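Local coordinates for geranyltranstransferase (Legionella pneumophila subsp. pneumophila, PDB 3LOM), which probably condenses isopentenyl diphosphate with allylic diphosphates to make farnesyl or geranylgeranyl diphosphate, with magnesium as cofactor, at residues 221-232 / 266-277. Sequence-based numbering, arbitrary orientation.
Sequences HIGLVFQMQDDY and LEEEIAVHYQIA
Tyr274 drives its ring into the gap formed by Ile222, Val225, Phe226 and Gln229, and this is the tight, buried side of the contact. Val225 CG1 presses on one ring face as a CH-pi contact, 3.7 Å from the ring centroid. That methyl gets there because chi1 of 82° wedges it between the backbone N and the carbonyl carbon, leaving CG2 to meet Ile270. At the far end of the ring, Tyr274 OH donates to Gln229 OE1 (2.7 Å), lying 37° out of the carbonyl plane; the amide's other end, NE2, is bonded to Leu298 O, so both ends of the buried amide are held. Next along, Ile270 packs as a knob among Val225, Met228, Gln229 and Tyr232, its CD1 3.7 Å from Met228 CB. Segments 221-232 and 266-277 run roughly antiparallel (158°), axes 9.1 Å apart at closest, pairing helices 209-236 and 263-279 of the mostly helical isoprenoid synthase fold, with helix 289-303 against Tyr274. The histidine flank is looser, its residues only partly buried. There His221 and His273 meet rim to rim, ND1 to ND1 in a 2.8 Å hydrogen bond whose donor could be either ring. Ile276 CG2 sits over the centre of the His221 face, and Leu224 CD2 over a face of His273. Toward the C-terminal end of 221-232, Tyr232 OH donates to OE2 of partly exposed Glu267 (2.8 Å) on its anti side, somewhat out of the carboxylate plane.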
# COMPACT_ATOMS: atom_id res chain seq x y z
N HIS A 221 -8.57 9.10 -22.91
CA HIS A 221 -9.88 9.62 -23.24
C HIS A 221 -11.01 8.86 -22.56
O HIS A 221 -12.05 9.45 -22.26
CB HIS A 221 -10.06 9.72 -24.76
CG HIS A 221 -9.19 10.76 -25.39
ND1 HIS A 221 -9.61 12.05 -25.61
CD2 HIS A 221 -7.90 10.71 -25.80
CE1 HIS A 221 -8.63 12.75 -26.15
NE2 HIS A 221 -7.58 11.96 -26.28
N ILE A 222 -10.80 7.58 -22.28
CA ILE A 222 -11.81 6.78 -21.59
C ILE A 222 -11.91 7.14 -20.09
O ILE A 222 -13.01 7.27 -19.56
CB ILE A 222 -11.65 5.24 -21.89
CG1 ILE A 222 -13.01 4.56 -21.98
CG2 ILE A 222 -10.67 4.53 -20.95
CD1 ILE A 222 -13.65 4.67 -23.35
N GLY A 223 -10.76 7.37 -19.45
CA GLY A 223 -10.70 7.79 -18.05
C GLY A 223 -11.25 9.18 -17.80
O GLY A 223 -11.80 9.47 -16.74
N LEU A 224 -11.10 10.04 -18.80
CA LEU A 224 -11.64 11.39 -18.77
C LEU A 224 -13.15 11.38 -18.96
O LEU A 224 -13.88 11.98 -18.18
CB LEU A 224 -10.96 12.24 -19.84
CG LEU A 224 -11.42 13.66 -20.16
CD1 LEU A 224 -11.38 14.58 -18.94
CD2 LEU A 224 -10.56 14.22 -21.28
N VAL A 225 -13.60 10.68 -20.00
CA VAL A 225 -15.03 10.68 -20.37
C VAL A 225 -15.96 10.00 -19.34
O VAL A 225 -17.13 10.38 -19.24
CB VAL A 225 -15.24 10.14 -21.82
CG1 VAL A 225 -15.25 8.61 -21.87
CG2 VAL A 225 -16.50 10.73 -22.45
N PHE A 226 -15.44 9.04 -18.57
CA PHE A 226 -16.22 8.41 -17.49
C PHE A 226 -16.63 9.44 -16.45
O PHE A 226 -17.77 9.47 -15.99
CB PHE A 226 -15.42 7.29 -16.79
CG PHE A 226 -15.25 6.04 -17.61
CD1 PHE A 226 -16.10 5.76 -18.68
CD2 PHE A 226 -14.25 5.13 -17.29
CE1 PHE A 226 -15.93 4.60 -19.43
CE2 PHE A 226 -14.08 3.97 -18.02
CZ PHE A 226 -14.92 3.70 -19.09
N GLN A 227 -15.68 10.31 -16.11
CA GLN A 227 -15.88 11.40 -15.16
C GLN A 227 -16.79 12.50 -15.70
O GLN A 227 -17.55 13.11 -14.94
CB GLN A 227 -14.54 11.98 -14.74
CG GLN A 227 -14.59 12.74 -13.46
CD GLN A 227 -15.05 11.90 -12.28
OE1 GLN A 227 -14.63 10.75 -12.10
NE2 GLN A 227 -15.94 12.47 -11.47
N MET A 228 -16.70 12.75 -17.01
CA MET A 228 -17.64 13.63 -17.70
C MET A 228 -19.06 13.06 -17.59
O MET A 228 -19.99 13.78 -17.22
CB MET A 228 -17.26 13.81 -19.17
CG MET A 228 -16.12 14.78 -19.43
SD MET A 228 -15.65 14.86 -21.17
CE MET A 228 -14.28 16.00 -21.07
N GLN A 229 -19.19 11.77 -17.87
CA GLN A 229 -20.47 11.05 -17.76
C GLN A 229 -21.05 11.09 -16.36
O GLN A 229 -22.24 11.36 -16.19
CB GLN A 229 -20.33 9.60 -18.25
CG GLN A 229 -20.33 9.46 -19.76
CD GLN A 229 -20.14 8.03 -20.22
OE1 GLN A 229 -19.17 7.37 -19.85
NE2 GLN A 229 -21.05 7.55 -21.05
N ASP A 230 -20.20 10.84 -15.36
CA ASP A 230 -20.61 10.86 -13.95
C ASP A 230 -21.17 12.21 -13.51
O ASP A 230 -22.19 12.27 -12.84
CB ASP A 230 -19.46 10.43 -13.03
CG ASP A 230 -19.12 8.95 -13.17
OD1 ASP A 230 -18.08 8.51 -12.63
OD2 ASP A 230 -19.89 8.22 -13.84
N ASP A 231 -20.50 13.29 -13.93
CA ASP A 231 -20.97 14.65 -13.66
C ASP A 231 -22.25 14.99 -14.44
O ASP A 231 -23.12 15.69 -13.93
CB ASP A 231 -19.87 15.67 -13.96
CG ASP A 231 -18.68 15.56 -13.02
OD1 ASP A 231 -18.74 14.78 -12.04
OD2 ASP A 231 -17.67 16.26 -13.26
N TYR A 232 -22.34 14.45 -15.66
CA TYR A 232 -23.52 14.61 -16.51
C TYR A 232 -24.73 13.88 -15.94
O TYR A 232 -25.85 14.40 -15.99
CB TYR A 232 -23.22 14.10 -17.93
CG TYR A 232 -24.38 14.18 -18.90
CD1 TYR A 232 -24.82 15.41 -19.40
CD2 TYR A 232 -25.04 13.03 -19.33
CE1 TYR A 232 -25.88 15.49 -20.30
CE2 TYR A 232 -26.10 13.09 -20.23
CZ TYR A 232 -26.52 14.32 -20.71
OH TYR A 232 -27.56 14.38 -21.59
N LEU A 266 -21.60 19.62 -22.73
CA LEU A 266 -21.15 18.41 -22.06
C LEU A 266 -21.45 17.19 -22.91
O LEU A 266 -20.57 16.36 -23.11
CB LEU A 266 -21.77 18.28 -20.66
CG LEU A 266 -21.31 17.15 -19.72
CD1 LEU A 266 -19.81 16.85 -19.78
CD2 LEU A 266 -21.71 17.50 -18.31
N GLU A 267 -22.68 17.13 -23.44
CA GLU A 267 -23.12 16.07 -24.35
C GLU A 267 -22.18 15.87 -25.54
O GLU A 267 -21.87 14.73 -25.90
CB GLU A 267 -24.53 16.36 -24.87
CG GLU A 267 -25.65 15.88 -23.97
CD GLU A 267 -26.99 16.51 -24.30
OE1 GLU A 267 -27.17 17.00 -25.44
OE2 GLU A 267 -27.87 16.53 -23.41
N GLU A 268 -21.73 16.98 -26.12
CA GLU A 268 -20.79 16.91 -27.23
C GLU A 268 -19.39 16.53 -26.77
O GLU A 268 -18.71 15.76 -27.44
CB GLU A 268 -20.77 18.21 -28.04
CG GLU A 268 -20.05 18.12 -29.39
CD GLU A 268 -20.74 17.20 -30.39
OE1 GLU A 268 -21.98 17.06 -30.34
OE2 GLU A 268 -20.03 16.61 -31.24
N GLU A 269 -18.97 17.05 -25.61
CA GLU A 269 -17.70 16.64 -24.99
C GLU A 269 -17.64 15.13 -24.76
O GLU A 269 -16.63 14.50 -25.09
CB GLU A 269 -17.44 17.40 -23.68
CG GLU A 269 -16.88 18.81 -23.86
CD GLU A 269 -15.35 18.87 -23.89
OE1 GLU A 269 -14.69 17.82 -23.77
OE2 GLU A 269 -14.81 19.98 -24.05
N ILE A 270 -18.73 14.57 -24.23
CA ILE A 270 -18.92 13.11 -24.13
C ILE A 270 -18.71 12.45 -25.50
O ILE A 270 -17.89 11.54 -25.63
CB ILE A 270 -20.35 12.70 -23.63
CG1 ILE A 270 -20.82 13.51 -22.42
CG2 ILE A 270 -20.43 11.19 -23.37
CD1 ILE A 270 -20.38 13.03 -21.07
N ALA A 271 -19.44 12.94 -26.49
CA ALA A 271 -19.45 12.37 -27.84
C ALA A 271 -18.08 12.42 -28.52
O ALA A 271 -17.62 11.40 -29.04
CB ALA A 271 -20.51 13.03 -28.71
N VAL A 272 -17.44 13.59 -28.48
CA VAL A 272 -16.15 13.79 -29.13
C VAL A 272 -15.08 12.89 -28.52
O VAL A 272 -14.33 12.24 -29.24
CB VAL A 272 -15.67 15.28 -29.11
CG1 VAL A 272 -14.38 15.45 -29.90
CG2 VAL A 272 -16.72 16.20 -29.70
N HIS A 273 -15.05 12.83 -27.19
CA HIS A 273 -14.03 12.03 -26.49
C HIS A 273 -14.17 10.52 -26.68
O HIS A 273 -13.17 9.81 -26.80
CB HIS A 273 -13.94 12.42 -25.01
CG HIS A 273 -13.16 13.67 -24.77
ND1 HIS A 273 -11.78 13.72 -24.90
CD2 HIS A 273 -13.55 14.92 -24.44
CE1 HIS A 273 -11.37 14.95 -24.65
NE2 HIS A 273 -12.42 15.69 -24.36
N TYR A 274 -15.42 10.05 -26.74
CA TYR A 274 -15.72 8.65 -27.08
C TYR A 274 -15.35 8.33 -28.53
O TYR A 274 -14.84 7.25 -28.81
CB TYR A 274 -17.19 8.30 -26.83
CG TYR A 274 -17.43 7.66 -25.48
CD1 TYR A 274 -16.86 6.42 -25.16
CD2 TYR A 274 -18.23 8.28 -24.52
CE1 TYR A 274 -17.08 5.83 -23.92
CE2 TYR A 274 -18.45 7.70 -23.28
CZ TYR A 274 -17.87 6.47 -22.99
OH TYR A 274 -18.08 5.89 -21.76
N GLN A 275 -15.62 9.28 -29.43
CA GLN A 275 -15.30 9.15 -30.85
C GLN A 275 -13.79 9.00 -31.05
O GLN A 275 -13.36 8.15 -31.83
CB GLN A 275 -15.84 10.36 -31.63
CG GLN A 275 -15.96 10.17 -33.14
CD GLN A 275 -14.70 10.59 -33.90
OE1 GLN A 275 -14.40 10.03 -34.96
NE2 GLN A 275 -13.97 11.57 -33.37
N ILE A 276 -13.02 9.83 -30.34
CA ILE A 276 -11.55 9.75 -30.37
C ILE A 276 -11.09 8.40 -29.82
O ILE A 276 -10.17 7.78 -30.37
CB ILE A 276 -10.89 10.96 -29.61
CG1 ILE A 276 -11.27 12.32 -30.23
CG2 ILE A 276 -9.36 10.82 -29.53
CD1 ILE A 276 -10.97 12.48 -31.73
N ALA A 277 -11.76 7.94 -28.76
CA ALA A 277 -11.48 6.63 -28.16
C ALA A 277 -11.75 5.47 -29.13
O ALA A 277 -10.91 4.57 -29.26
CB ALA A 277 -12.25 6.46 -26.85